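Local coordinates for protein (R)-specific enoyl-CoA hydratase (Pseudomonas aeruginosa, PDB 5CPG) that probably catalyses the reversible (R)-specific hydration of trans-2-enoyl-CoA to (R)-3-hydroxyacyl-CoA, as a hotdog-fold hydratase of the MaoC family, at residues Asn5-Leu11 against Leu75-Gly79; Lys54-Ala58 against Pro92-Gly96; Gln85-Arg91 against Gln127-Ala133. One frame throughout, in Å; residues are numbered along the deposited sequence.

Contact 1: Asn5-Leu11 against Leu75-Gly79; sequences NIPYAEL and LPGPG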
ATOM      1  N   ASN A   5     -19.962  -6.548  -9.245  1.00 21.01           N
ATOM      2  CA  ASN A   5     -19.016  -7.516  -8.701  1.00 14.04           C
ATOM      3  C   ASN A   5     -19.199  -8.888  -9.320  1.00 28.40           C
ATOM      4  O   ASN A   5     -20.069  -9.111 -10.168  1.00 18.81           O
ATOM      5  CB  ASN A   5     -19.117  -7.601  -7.182  1.00 16.58           C
ATOM      6  CG  ASN A   5     -20.444  -8.142  -6.685  1.00 28.03           C
ATOM      7  OD1 ASN A   5     -21.337  -8.489  -7.461  1.00 24.01           O
ATOM      8  ND2 ASN A   5     -20.573  -8.225  -5.372  1.00 17.52           N
ATOM      9  N   ILE A   6     -18.304  -9.775  -8.936  1.00 15.47           N
ATOM     10  CA  ILE A   6     -18.379 -11.198  -9.248  1.00 19.81           C
ATOM     11  C   ILE A   6     -18.432 -11.957  -7.914  1.00 15.09           C
ATOM     12  O   ILE A   6     -17.394 -12.156  -7.251  1.00 15.09           O
ATOM     13  CB  ILE A   6     -17.182 -11.661 -10.082  1.00 16.90           C
ATOM     14  CG1 ILE A   6     -16.908 -10.723 -11.266  1.00 19.15           C
ATOM     15  CG2 ILE A   6     -17.342 -13.132 -10.538  1.00 16.51           C
ATOM     16  CD1 ILE A   6     -18.028 -10.637 -12.263  1.00 34.63           C
ATOM     17  N   PRO A   7     -19.638 -12.375  -7.501  1.00 17.20           N
ATOM     18  CA  PRO A   7     -19.822 -13.059  -6.218  1.00 14.32           C
ATOM     19  C   PRO A   7     -19.135 -14.408  -6.189  1.00 19.94           C
ATOM     20  O   PRO A   7     -18.775 -14.937  -7.237  1.00 17.22           O
ATOM     21  CB  PRO A   7     -21.347 -13.236  -6.113  1.00 20.40           C
ATOM     22  CG  PRO A   7     -21.919 -12.307  -7.143  1.00 27.15           C
ATOM     23  CD  PRO A   7     -20.911 -12.241  -8.232  1.00 23.02           C
ATOM     24  N   TYR A   8     -18.961 -14.945  -4.981  1.00 18.48           N
ATOM     25  CA  TYR A   8     -18.259 -16.202  -4.767  1.00 17.64           C
ATOM     26  C   TYR A   8     -18.737 -17.348  -5.682  1.00 11.44           C
ATOM     27  O   TYR A   8     -17.920 -18.045  -6.261  1.00 19.14           O
ATOM     28  CB  TYR A   8     -18.407 -16.603  -3.300  1.00 18.90           C
ATOM     29  CG  TYR A   8     -17.654 -17.847  -2.888  1.00 20.37           C
ATOM     30  CD1 TYR A   8     -16.299 -17.807  -2.568  1.00 13.08           C
ATOM     31  CD2 TYR A   8     -18.311 -19.063  -2.782  1.00 25.03           C
ATOM     32  CE1 TYR A   8     -15.616 -18.954  -2.149  1.00 11.70           C
ATOM     33  CE2 TYR A   8     -17.641 -20.205  -2.382  1.00 17.19           C
ATOM     34  CZ  TYR A   8     -16.309 -20.151  -2.072  1.00 23.32           C
ATOM     35  OH  TYR A   8     -15.664 -21.291  -1.665  1.00 19.52           O
ATOM     36  N   ALA A   9     -20.042 -17.486  -5.845  1.00 24.31           N
ATOM     37  CA  ALA A   9     -20.577 -18.581  -6.656  1.00 23.20           C
ATOM     38  C   ALA A   9     -20.172 -18.470  -8.125  1.00 27.54           C
ATOM     39  O   ALA A   9     -19.989 -19.483  -8.795  1.00 26.55           O
ATOM     40  CB  ALA A   9     -22.076 -18.624  -6.538  1.00 24.45           C
ATOM     41  N   GLU A  10     -20.011 -17.243  -8.620  1.00 22.28           N
ATOM     42  CA  GLU A  10     -19.634 -17.049 -10.013  1.00 24.96           C
ATOM     43  C   GLU A  10     -18.130 -17.115 -10.236  1.00 20.28           C
ATOM     44  O   GLU A  10     -17.671 -17.370 -11.341  1.00 22.27           O
ATOM     45  CB  GLU A  10     -20.180 -15.708 -10.523  1.00 31.29           C
ATOM     46  CG  GLU A  10     -21.663 -15.543 -10.267  1.00 34.10           C
ATOM     47  CD  GLU A  10     -22.220 -14.215 -10.748  1.00 41.94           C
ATOM     48  OE1 GLU A  10     -21.578 -13.549 -11.598  1.00 35.80           O
ATOM     49  OE2 GLU A  10     -23.315 -13.841 -10.260  1.00 46.82           O
ATOM     50  N   LEU A  11     -17.330 -16.861  -9.212  1.00 19.97           N
ATOM     51  CA  LEU A  11     -15.885 -16.980  -9.374  1.00 17.19           C
ATOM     52  C   LEU A  11     -15.479 -18.400  -9.745  1.00 19.26           C
ATOM     53  O   LEU A  11     -16.072 -19.337  -9.238  1.00 25.54           O
ATOM     54  CB  LEU A  11     -15.177 -16.593  -8.070  1.00 19.16           C
ATOM     55  CG  LEU A  11     -15.257 -15.115  -7.747  1.00 14.05           C
ATOM     56  CD1 LEU A  11     -14.705 -14.907  -6.335  1.00 16.93           C
ATOM     57  CD2 LEU A  11     -14.421 -14.383  -8.750  1.00 16.41           C
ATOM     58  N   LEU A  75     -11.998  -7.509  -9.565  1.00 11.65           N
ATOM     59  CA  LEU A  75     -12.233  -8.934  -9.284  1.00 10.60           C
ATOM     60  C   LEU A  75     -11.801  -9.327  -7.858  1.00  7.44           C
ATOM     61  O   LEU A  75     -10.604  -9.314  -7.548  1.00  8.71           O
ATOM     62  CB  LEU A  75     -11.491  -9.788 -10.308  1.00  6.81           C
ATOM     63  CG  LEU A  75     -11.644 -11.316 -10.222  1.00 13.87           C
ATOM     64  CD1 LEU A  75     -13.032 -11.729 -10.709  1.00 17.90           C
ATOM     65  CD2 LEU A  75     -10.542 -12.143 -10.952  1.00 10.32           C
ATOM     66  N   PRO A  76     -12.761  -9.718  -7.014  1.00  9.71           N
ATOM     67  CA  PRO A  76     -14.207  -9.824  -7.298  1.00 10.29           C
ATOM     68  C   PRO A  76     -14.964  -8.507  -7.311  1.00 11.01           C
ATOM     69  O   PRO A  76     -16.114  -8.472  -7.709  1.00 12.89           O
ATOM     70  CB  PRO A  76     -14.736 -10.727  -6.151  1.00 11.87           C
ATOM     71  CG  PRO A  76     -13.507 -11.283  -5.493  1.00 12.70           C
ATOM     72  CD  PRO A  76     -12.462 -10.226  -5.666  1.00 11.04           C
ATOM     73  N   GLY A  77     -14.354  -7.422  -6.847  1.00 10.63           N
ATOM     74  CA  GLY A  77     -15.019  -6.138  -6.920  1.00 12.03           C
ATOM     75  C   GLY A  77     -15.810  -5.776  -5.690  1.00 11.05           C
ATOM     76  O   GLY A  77     -15.550  -6.271  -4.589  1.00 13.94           O
ATOM     77  N   PRO A  78     -16.805  -4.884  -5.842  1.00 14.58           N
ATOM     78  CA  PRO A  78     -17.525  -4.403  -4.650  1.00 16.83           C
ATOM     79  C   PRO A  78     -18.095  -5.487  -3.722  1.00 15.54           C
ATOM     80  O   PRO A  78     -18.664  -6.456  -4.199  1.00 18.19           O
ATOM     81  CB  PRO A  78     -18.648  -3.560  -5.256  1.00 20.00           C
ATOM     82  CG  PRO A  78     -18.047  -3.020  -6.490  1.00 18.23           C
ATOM     83  CD  PRO A  78     -17.157  -4.112  -7.049  1.00 15.71           C
ATOM     84  N   GLY A  79     -17.907  -5.322  -2.411  1.00 14.34           N
ATOM     85  CA  GLY A  79     -18.362  -6.277  -1.430  1.00 17.28           C
ATOM     86  C   GLY A  79     -17.284  -7.228  -0.906  1.00 14.10           C
ATOM     87  O   GLY A  79     -17.527  -7.984  -0.013  1.00 18.90           O
TER
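L75 CD1 is the apolar centre of this contact. It touches L11 CD2 at 3.6 Å and I6 CG1 at 4.0 Å. The L75 and L11 side chains run past each other in opposite directions. L75 reaches them because its CG lies opposite the backbone N (chi1 -178°). The other branch of L11 meets the neighbouring ring: CD1 sits 3.9 Å from P76 CG, with the two side chains at about a right angle. A cis peptide bond precedes P76. Around this group, in the same chain, L75 touches L103 and M116, and L11 touches V105 and V114, so the cluster packs on strands 98-109 and 113-121.

Further out lies the backbone of P76. I6 N donates to P76 O at 2.8 Å, a nearly straight bond that lies in the carbonyl plane. N5 CB also rests on this oxygen, at 3.2 Å. I6 O is buried and has no polar partner in the model; P76 CB lies 3.2 Å from it.

At the polar edge, N5 ND2 donates to P78 O at 2.9 Å. The N-H is somewhat bent (147°). The same amide serves the chain segment that follows strand 127-136: OD1 accepts from L142 N, and ND2 also reaches E140 O. N5 thus ties three loops together, and its amide is held on both ends. The result is a small apolar cluster flanked by two hydrogen bonds to proline carbonyls, which join the loop after strand 3-4 to the loop between helix 62-73 and strand 81-89.

Contact 2: Lys54-Ala58 against Pro92-Gly96; sequences KERIA and PVKLG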
ATOM      1  N   LYS A  54      19.079   7.782 -11.975  1.00 11.62           N
ATOM      2  CA  LYS A  54      19.129   8.948 -12.871  1.00 11.92           C
ATOM      3  C   LYS A  54      17.823   9.710 -13.019  1.00 15.17           C
ATOM      4  O   LYS A  54      17.774  10.726 -13.706  1.00 11.74           O
ATOM      5  CB  LYS A  54      19.613   8.531 -14.283  1.00 14.65           C
ATOM      6  CG  LYS A  54      20.949   7.828 -14.271  1.00 21.32           C
ATOM      7  CD  LYS A  54      22.043   8.739 -13.788  1.00 20.19           C
ATOM      8  CE  LYS A  54      23.367   7.995 -13.845  1.00 22.97           C
ATOM      9  NZ  LYS A  54      24.548   8.866 -13.507  1.00 22.86           N
ATOM     10  N   GLU A  55      16.769   9.225 -12.369  1.00 11.80           N
ATOM     11  CA  GLU A  55      15.471   9.841 -12.421  1.00  9.24           C
ATOM     12  C   GLU A  55      14.683   9.312 -11.232  1.00 10.83           C
ATOM     13  O   GLU A  55      15.143   8.386 -10.545  1.00  9.83           O
ATOM     14  CB  GLU A  55      14.732   9.487 -13.728  1.00 12.08           C
ATOM     15  CG  GLU A  55      14.535   7.975 -13.809  1.00  8.29           C
ATOM     16  CD  GLU A  55      13.909   7.496 -15.126  1.00 23.20           C
ATOM     17  OE1 GLU A  55      13.690   8.316 -16.035  1.00 15.96           O
ATOM     18  OE2 GLU A  55      13.646   6.283 -15.242  1.00 21.47           O
ATOM     19  N   ARG A  56      13.515   9.892 -10.972  1.00 11.16           N
ATOM     20  CA  ARG A  56      12.741   9.473  -9.803  1.00  6.77           C
ATOM     21  C   ARG A  56      12.150   8.068  -9.996  1.00 10.09           C
ATOM     22  O   ARG A  56      11.887   7.624 -11.107  1.00 11.49           O
ATOM     23  CB  ARG A  56      11.651  10.486  -9.507  1.00  7.83           C
ATOM     24  CG  ARG A  56      12.156  11.786  -8.847  1.00 10.43           C
ATOM     25  CD  ARG A  56      11.071  12.832  -8.847  1.00  9.78           C
ATOM     26  NE  ARG A  56      10.800  13.295 -10.202  1.00  9.46           N
ATOM     27  CZ  ARG A  56       9.905  14.220 -10.494  1.00 10.37           C
ATOM     28  NH1 ARG A  56       9.184  14.774  -9.528  1.00 15.62           N
ATOM     29  NH2 ARG A  56       9.713  14.587 -11.754  1.00  9.70           N
ATOM     30  N   ILE A  57      11.929   7.373  -8.890  1.00 11.30           N
ATOM     31  CA  ILE A  57      11.334   6.033  -8.949  1.00  7.38           C
ATOM     32  C   ILE A  57      10.102   5.993  -8.018  1.00  7.63           C
ATOM     33  O   ILE A  57       9.983   6.797  -7.097  1.00  8.05           O
ATOM     34  CB  ILE A  57      12.338   4.919  -8.538  1.00 13.37           C
ATOM     35  CG1 ILE A  57      12.705   5.021  -7.065  1.00 11.89           C
ATOM     36  CG2 ILE A  57      13.625   5.005  -9.365  1.00 15.37           C
ATOM     37  CD1 ILE A  57      13.596   3.898  -6.599  1.00 18.13           C
ATOM     38  N   ALA A  58       9.225   5.022  -8.254  1.00  6.95           N
ATOM     39  CA  ALA A  58       7.993   4.913  -7.465  1.00  7.17           C
ATOM     40  C   ALA A  58       8.299   4.216  -6.159  1.00  5.96           C
ATOM     41  O   ALA A  58       9.274   3.461  -6.055  1.00  9.27           O
ATOM     42  CB  ALA A  58       6.932   4.124  -8.247  1.00  7.94           C
ATOM     43  N   PRO A  92      12.431  -2.641  -9.474  1.00 11.49           N
ATOM     44  CA  PRO A  92      11.969  -1.272  -9.238  1.00 12.69           C
ATOM     45  C   PRO A  92      11.037  -0.763 -10.342  1.00 11.53           C
ATOM     46  O   PRO A  92      11.015  -1.270 -11.476  1.00 12.88           O
ATOM     47  CB  PRO A  92      13.259  -0.463  -9.231  1.00 16.50           C
ATOM     48  CG  PRO A  92      14.173  -1.257 -10.083  1.00 20.62           C
ATOM     49  CD  PRO A  92      13.856  -2.678  -9.853  1.00 14.76           C
ATOM     50  N   VAL A  93      10.261   0.237  -9.987  1.00  7.98           N
ATOM     51  CA  VAL A  93       9.350   0.879 -10.918  1.00  8.07           C
ATOM     52  C   VAL A  93       9.802   2.321 -11.059  1.00 10.15           C
ATOM     53  O   VAL A  93      10.015   2.999 -10.037  1.00  7.28           O
ATOM     54  CB  VAL A  93       7.917   0.821 -10.408  1.00  9.89           C
ATOM     55  CG1 VAL A  93       6.949   1.565 -11.376  1.00  9.25           C
ATOM     56  CG2 VAL A  93       7.484  -0.659 -10.198  1.00 10.15           C
ATOM     57  N   LYS A  94       9.954   2.793 -12.298  1.00  7.51           N
ATOM     58  CA  LYS A  94      10.530   4.118 -12.498  1.00  8.36           C
ATOM     59  C   LYS A  94       9.467   5.079 -12.984  1.00  8.15           C
ATOM     60  O   LYS A  94       8.428   4.646 -13.498  1.00  9.59           O
ATOM     61  CB  LYS A  94      11.706   4.042 -13.484  1.00 13.19           C
ATOM     62  CG  LYS A  94      12.814   3.098 -12.999  1.00 17.96           C
ATOM     63  CD  LYS A  94      13.960   2.969 -13.987  1.00 26.01           C
ATOM     64  CE  LYS A  94      13.502   2.361 -15.298  1.00 33.55           C
ATOM     65  NZ  LYS A  94      14.622   1.743 -16.076  1.00 47.03           N
ATOM     66  N   LEU A  95       9.702   6.364 -12.772  1.00  7.80           N
ATOM     67  CA  LEU A  95       8.857   7.398 -13.350  1.00  6.51           C
ATOM     68  C   LEU A  95       8.705   7.147 -14.834  1.00 10.66           C
ATOM     69  O   LEU A  95       9.697   6.907 -15.533  1.00  9.46           O
ATOM     70  CB  LEU A  95       9.474   8.773 -13.101  1.00  9.04           C
ATOM     71  CG  LEU A  95       8.709   9.970 -13.644  1.00 11.26           C
ATOM     72  CD1 LEU A  95       7.344  10.073 -12.964  1.00  9.89           C
ATOM     73  CD2 LEU A  95       9.564  11.226 -13.378  1.00 12.85           C
ATOM     74  N   GLY A  96       7.466   7.167 -15.331  1.00  7.65           N
ATOM     75  CA  GLY A  96       7.265   6.879 -16.744  1.00 10.94           C
ATOM     76  C   GLY A  96       7.077   5.426 -17.145  1.00 11.05           C
ATOM     77  O   GLY A  96       6.946   5.108 -18.328  1.00 12.25           O
TER
HETATM   78  O   HOH W   1       9.854   1.002  -7.207  1.00 15.14           O
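V93 O accepts from A58 N at 2.8 Å, the shortest polar bond between the two segments. It is nearly straight (167°). The donor is tilted out of the carbonyl plane by 29°. A second backbone bond runs the other way: L95 N donates to R56 O at 3.0 Å. Together they bridge I57 and K94, whose CA atoms approach to 4.1 Å. Water 1 extends this link past A58. It donates to A58 O at 2.8 Å and accepts from V93 N.

Side chains lie around the bridge. A58 CB packs on V93 CG1 at 4.0 Å. R56 and L95 lie side by side and point the same way; NH2 of the arginine comes within 3.7 Å of L95 CD2, obliquely to the guanidinium. The charge of R56 is met by the same chain: NH1 forms a salt bridge with E25 and also bonds L43 O. L28, from helix 25-35, packs against R56, A58 and L95.

On the more exposed side, E55 lies against K94. E55 CG sits in the crowded position between backbone N and carbonyl carbon (chi1 61°), and the side chain is extended beyond CG. E55 OE2 lies across the methylenes of K94, 3.4 Å from K94 CB. K94 NZ stays 4.7 Å from E55 OE2, so the opposite charges are near but not in contact.

I57 O takes a hydrogen bond from H42 ND1. H42 belongs to the D-x-N-P-x-H sequence of the hydratase 2 motif. The arrangement is an isolated beta bridge between two loops. It joins the segment leading into the long hotdog helix 62-73 to the turn between strands 81-89 and 98-109, beside that motif.

Contact 3: Gln85-Arg91 against Gln127-Ala133; sequences QTLRFTR and QVVDGEA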
ATOM      1  N   GLN A  85      -2.462 -10.023   2.511  1.00  5.00           N
ATOM      2  CA  GLN A  85      -1.750  -9.828   1.256  1.00  4.95           C
ATOM      3  C   GLN A  85      -0.290 -10.097   1.462  1.00  6.54           C
ATOM      4  O   GLN A  85       0.338  -9.574   2.413  1.00  7.17           O
ATOM      5  CB  GLN A  85      -1.968  -8.383   0.757  1.00 10.61           C
ATOM      6  CG  GLN A  85      -1.138  -7.991  -0.451  1.00  7.08           C
ATOM      7  CD  GLN A  85      -1.686  -8.625  -1.731  1.00  5.99           C
ATOM      8  OE1 GLN A  85      -2.843  -8.435  -2.061  1.00  6.03           O
ATOM      9  NE2 GLN A  85      -0.838  -9.367  -2.454  1.00  6.57           N
ATOM     10  N   THR A  86       0.291 -10.835   0.514  1.00  8.48           N
ATOM     11  CA  THR A  86       1.734 -10.996   0.483  0.50  7.08           C
ATOM     12  C   THR A  86       2.299 -10.328  -0.754  1.00  7.32           C
ATOM     13  O   THR A  86       1.713 -10.381  -1.794  1.00  7.86           O
ATOM     14  CB  THR A  86       2.117 -12.483   0.535  0.50 11.43           C
ATOM     15  OG1 THR A  86       1.521 -13.049   1.705  0.50 10.73           O
ATOM     16  CG2 THR A  86       3.624 -12.679   0.595  0.50  7.47           C
ATOM     17  N   LEU A  87       3.428  -9.686  -0.591  1.00  8.12           N
ATOM     18  CA  LEU A  87       4.074  -8.982  -1.694  1.00  6.61           C
ATOM     19  C   LEU A  87       5.546  -9.326  -1.749  1.00 10.31           C
ATOM     20  O   LEU A  87       6.262  -9.284  -0.730  1.00 11.01           O
ATOM     21  CB  LEU A  87       3.921  -7.452  -1.529  1.00  7.13           C
ATOM     22  CG  LEU A  87       2.473  -6.976  -1.525  1.00  6.21           C
ATOM     23  CD1 LEU A  87       2.419  -5.524  -0.987  1.00 11.23           C
ATOM     24  CD2 LEU A  87       1.908  -6.989  -2.940  1.00  8.23           C
ATOM     25  N   ARG A  88       6.030  -9.632  -2.942  1.00  9.50           N
ATOM     26  CA  ARG A  88       7.487  -9.703  -3.101  1.00  7.25           C
ATOM     27  C   ARG A  88       7.838  -8.683  -4.174  1.00  9.03           C
ATOM     28  O   ARG A  88       7.250  -8.688  -5.257  1.00 11.80           O
ATOM     29  CB  ARG A  88       7.912 -11.106  -3.491  1.00 11.71           C
ATOM     30  CG  ARG A  88       7.531 -12.136  -2.431  1.00 15.24           C
ATOM     31  CD  ARG A  88       7.711 -13.589  -2.867  1.00 23.43           C
ATOM     32  NE  ARG A  88       6.713 -14.075  -3.838  1.00 23.91           N
ATOM     33  CZ  ARG A  88       5.505 -14.546  -3.510  1.00 25.73           C
ATOM     34  NH1 ARG A  88       5.075 -14.565  -2.241  1.00 25.33           N
ATOM     35  NH2 ARG A  88       4.692 -14.986  -4.450  1.00 20.01           N
ATOM     36  N   PHE A  89       8.781  -7.808  -3.861  1.00 10.28           N
ATOM     37  CA  PHE A  89       9.164  -6.696  -4.749  1.00 10.56           C
ATOM     38  C   PHE A  89      10.379  -7.131  -5.578  1.00 12.88           C
ATOM     39  O   PHE A  89      11.491  -7.262  -5.069  1.00 20.64           O
ATOM     40  CB  PHE A  89       9.461  -5.428  -3.947  1.00 11.47           C
ATOM     41  CG  PHE A  89       8.332  -5.011  -3.032  1.00 12.67           C
ATOM     42  CD1 PHE A  89       7.213  -4.343  -3.526  1.00  8.76           C
ATOM     43  CD2 PHE A  89       8.404  -5.276  -1.665  1.00 12.19           C
ATOM     44  CE1 PHE A  89       6.170  -3.982  -2.694  1.00  8.32           C
ATOM     45  CE2 PHE A  89       7.395  -4.896  -0.819  1.00 12.37           C
ATOM     46  CZ  PHE A  89       6.264  -4.267  -1.306  1.00  6.79           C
ATOM     47  N   THR A  90      10.130  -7.380  -6.852  1.00 12.97           N
ATOM     48  CA  THR A  90      11.092  -8.062  -7.720  1.00 11.85           C
ATOM     49  C   THR A  90      11.964  -7.102  -8.482  1.00 17.12           C
ATOM     50  O   THR A  90      13.177  -7.284  -8.583  1.00 15.30           O
ATOM     51  CB  THR A  90      10.354  -8.941  -8.706  1.00  8.89           C
ATOM     52  OG1 THR A  90       9.442  -9.753  -7.977  1.00 21.91           O
ATOM     53  CG2 THR A  90      11.369  -9.879  -9.441  1.00 17.66           C
ATOM     54  N   ARG A  91      11.340  -6.043  -8.966  1.00 12.40           N
ATOM     55  CA  ARG A  91      12.037  -5.029  -9.768  1.00 12.31           C
ATOM     56  C   ARG A  91      11.560  -3.644  -9.376  1.00 13.94           C
ATOM     57  O   ARG A  91      10.400  -3.474  -9.052  1.00 10.67           O
ATOM     58  CB  ARG A  91      11.785  -5.250 -11.272  1.00  8.22           C
ATOM     59  CG  ARG A  91      12.421  -6.537 -11.846  1.00 13.41           C
ATOM     60  CD  ARG A  91      12.017  -6.781 -13.291  1.00 12.57           C
ATOM     61  NE  ARG A  91      12.746  -7.924 -13.887  1.00 13.10           N
ATOM     62  CZ  ARG A  91      12.376  -9.195 -13.755  1.00 24.62           C
ATOM     63  NH1 ARG A  91      11.284  -9.503 -13.051  1.00 17.86           N
ATOM     64  NH2 ARG A  91      13.091 -10.163 -14.332  1.00 20.55           N
ATOM     65  N   GLN A 127       8.134  -8.812 -14.652  1.00 14.77           N
ATOM     66  CA  GLN A 127       7.338  -8.775 -13.408  1.00 10.62           C
ATOM     67  C   GLN A 127       8.006  -7.881 -12.341  1.00 13.53           C
ATOM     68  O   GLN A 127       9.182  -8.023 -12.030  1.00 12.77           O
ATOM     69  CB  GLN A 127       7.122 -10.210 -12.892  1.00 12.46           C
ATOM     70  CG  GLN A 127       6.182 -10.292 -11.688  1.00 16.78           C
ATOM     71  CD  GLN A 127       5.723 -11.716 -11.424  1.00 18.68           C
ATOM     72  OE1 GLN A 127       6.218 -12.642 -12.035  1.00 24.01           O
ATOM     73  NE2 GLN A 127       4.760 -11.884 -10.531  1.00 16.99           N
ATOM     74  N   VAL A 128       7.255  -6.939 -11.775  1.00 10.82           N
ATOM     75  CA  VAL A 128       7.817  -6.065 -10.752  1.00  9.23           C
ATOM     76  C   VAL A 128       7.385  -6.465  -9.337  1.00 11.77           C
ATOM     77  O   VAL A 128       8.085  -6.202  -8.383  1.00  8.93           O
ATOM     78  CB  VAL A 128       7.468  -4.606 -11.026  1.00 12.20           C
ATOM     79  CG1 VAL A 128       8.050  -4.186 -12.367  1.00 13.01           C
ATOM     80  CG2 VAL A 128       5.990  -4.380 -11.017  1.00 12.65           C
ATOM     81  N   VAL A 129       6.269  -7.157  -9.240  1.00 10.27           N
ATOM     82  CA  VAL A 129       5.764  -7.649  -7.948  1.00 10.02           C
ATOM     83  C   VAL A 129       5.116  -9.000  -8.141  1.00  6.94           C
ATOM     84  O   VAL A 129       4.399  -9.234  -9.108  1.00 10.57           O
ATOM     85  CB  VAL A 129       4.719  -6.647  -7.301  1.00  9.70           C
ATOM     86  CG1 VAL A 129       3.992  -7.275  -6.116  1.00 13.08           C
ATOM     87  CG2 VAL A 129       5.400  -5.424  -6.873  1.00 12.18           C
ATOM     88  N   ASP A 130       5.363  -9.898  -7.187  1.00  6.72           N
ATOM     89  CA  ASP A 130       4.654 -11.153  -7.139  1.00 11.71           C
ATOM     90  C   ASP A 130       3.988 -11.250  -5.782  1.00  7.15           C
ATOM     91  O   ASP A 130       4.464 -10.675  -4.801  1.00 11.02           O
ATOM     92  CB  ASP A 130       5.620 -12.331  -7.348  1.00 12.77           C
ATOM     93  CG  ASP A 130       4.904 -13.617  -7.621  1.00 16.41           C
ATOM     94  OD1 ASP A 130       3.796 -13.577  -8.199  1.00 16.70           O
ATOM     95  OD2 ASP A 130       5.433 -14.677  -7.213  1.00 18.97           O
ATOM     96  N   GLY A 131       2.912 -11.997  -5.701  1.00  8.38           N
ATOM     97  CA  GLY A 131       2.275 -12.135  -4.401  1.00 13.21           C
ATOM     98  C   GLY A 131       0.927 -12.788  -4.469  1.00 12.96           C
ATOM     99  O   GLY A 131       0.463 -13.217  -5.517  1.00  9.62           O
ATOM    100  N   GLU A 132       0.279 -12.887  -3.311  1.00 10.96           N
ATOM    101  CA  GLU A 132      -1.040 -13.463  -3.276  1.00  6.67           C
ATOM    102  C   GLU A 132      -1.892 -12.779  -2.195  1.00  8.86           C
ATOM    103  O   GLU A 132      -1.359 -12.260  -1.211  1.00  8.31           O
ATOM    104  CB  GLU A 132      -0.940 -14.988  -3.040  1.00 16.91           C
ATOM    105  CG  GLU A 132       0.082 -15.421  -1.962  1.00 22.15           C
ATOM    106  CD  GLU A 132       1.580 -15.503  -2.427  1.00 33.30           C
ATOM    107  OE1 GLU A 132       1.871 -15.654  -3.642  1.00 32.63           O
ATOM    108  OE2 GLU A 132       2.480 -15.434  -1.544  1.00 25.70           O
ATOM    109  N   ALA A 133      -3.198 -12.718  -2.440  1.00  8.38           N
ATOM    110  CA  ALA A 133      -4.143 -12.123  -1.506  1.00  9.67           C
ATOM    111  C   ALA A 133      -5.068 -13.188  -0.927  1.00 12.25           C
ATOM    112  O   ALA A 133      -5.396 -14.162  -1.612  1.00  9.47           O
ATOM    113  CB  ALA A 133      -4.977 -11.068  -2.216  1.00  8.66           C
TER
HETATM  114  O   HOH W   2       8.181 -14.263  -6.212  1.00 32.52           O
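The R88 guanidinium has the backbone of D130 and G131 over one face, with D130 O 4.1 Å above its plane, offset toward the rim. Three groups meet its edge. E132 comes end-on: R88 NH1 donates to E132 OE2 at 2.8 Å and NH2 to OE1 at 3.0 Å, both oxygens being met on their syn sides. The guanidinium and this carboxylate are turned by only 24°, so they form a nearly flat, two-bond salt bridge. D130 differs. R88 NH2 reaches its OD2 at 2.9 Å from above the carboxylate, and these two planes stand 81° apart. Water 2 bridges the two side chains, accepting from R88 NE and donating to D130 OD2. A bend at chi3 (-73°) folds the arginine back over the neighbouring strand. The R91 guanidinium meets Q127 O at its edge; R91 NH1 donates to a lone pair of that oxygen at 2.8 Å.

The backbones run antiparallel. R88 and D130 are a hydrogen-bonded pair, with R88 N donating to D130 O and D130 N to R88 O. On the other face of the sheet, V129 sits between L87 and F89: its CG1 is 3.8 Å from L87 CD2, and its CG2 is 4.0 Å from F89 CD1. V128 and V129 both face V120, a classic beta bulge. V128 O there accepts from T90 N at 2.8 Å.

Strand 81-89 also pairs antiparallel with a strand of the second subunit, and the F89 ring meets Y82 of that subunit. Charges are paired on the face of R88, D130 and E132; L87, F89 and V129 lie on the other, mostly apolar face. Four bonds from three partners fix the rotation of the R88 guanidinium, and the two carboxylates probably balance its charge.

How the contacts relate
The three contacts differ with their place in the fold. Contact 3 lies nearest the chain centre and joins two neighbouring strands of the main sheet, one of which pairs with a strand of the second subunit, so that the sheet runs on across the interface. Contacts 1 and 2 are loop pairings on opposite sides of the centre, their own centres about 34 Å apart. Contact 1 is the buried one, with an apolar cluster beside two hydrogen bonds to backbone carbonyls; contact 2 is partly open and relies on backbone bonds. 92-96 follows directly on 85-91, and V93 CG2 packs on V128 CB at 4.0 Å. Charged groups pair across contact 3, but only approach across contact 2.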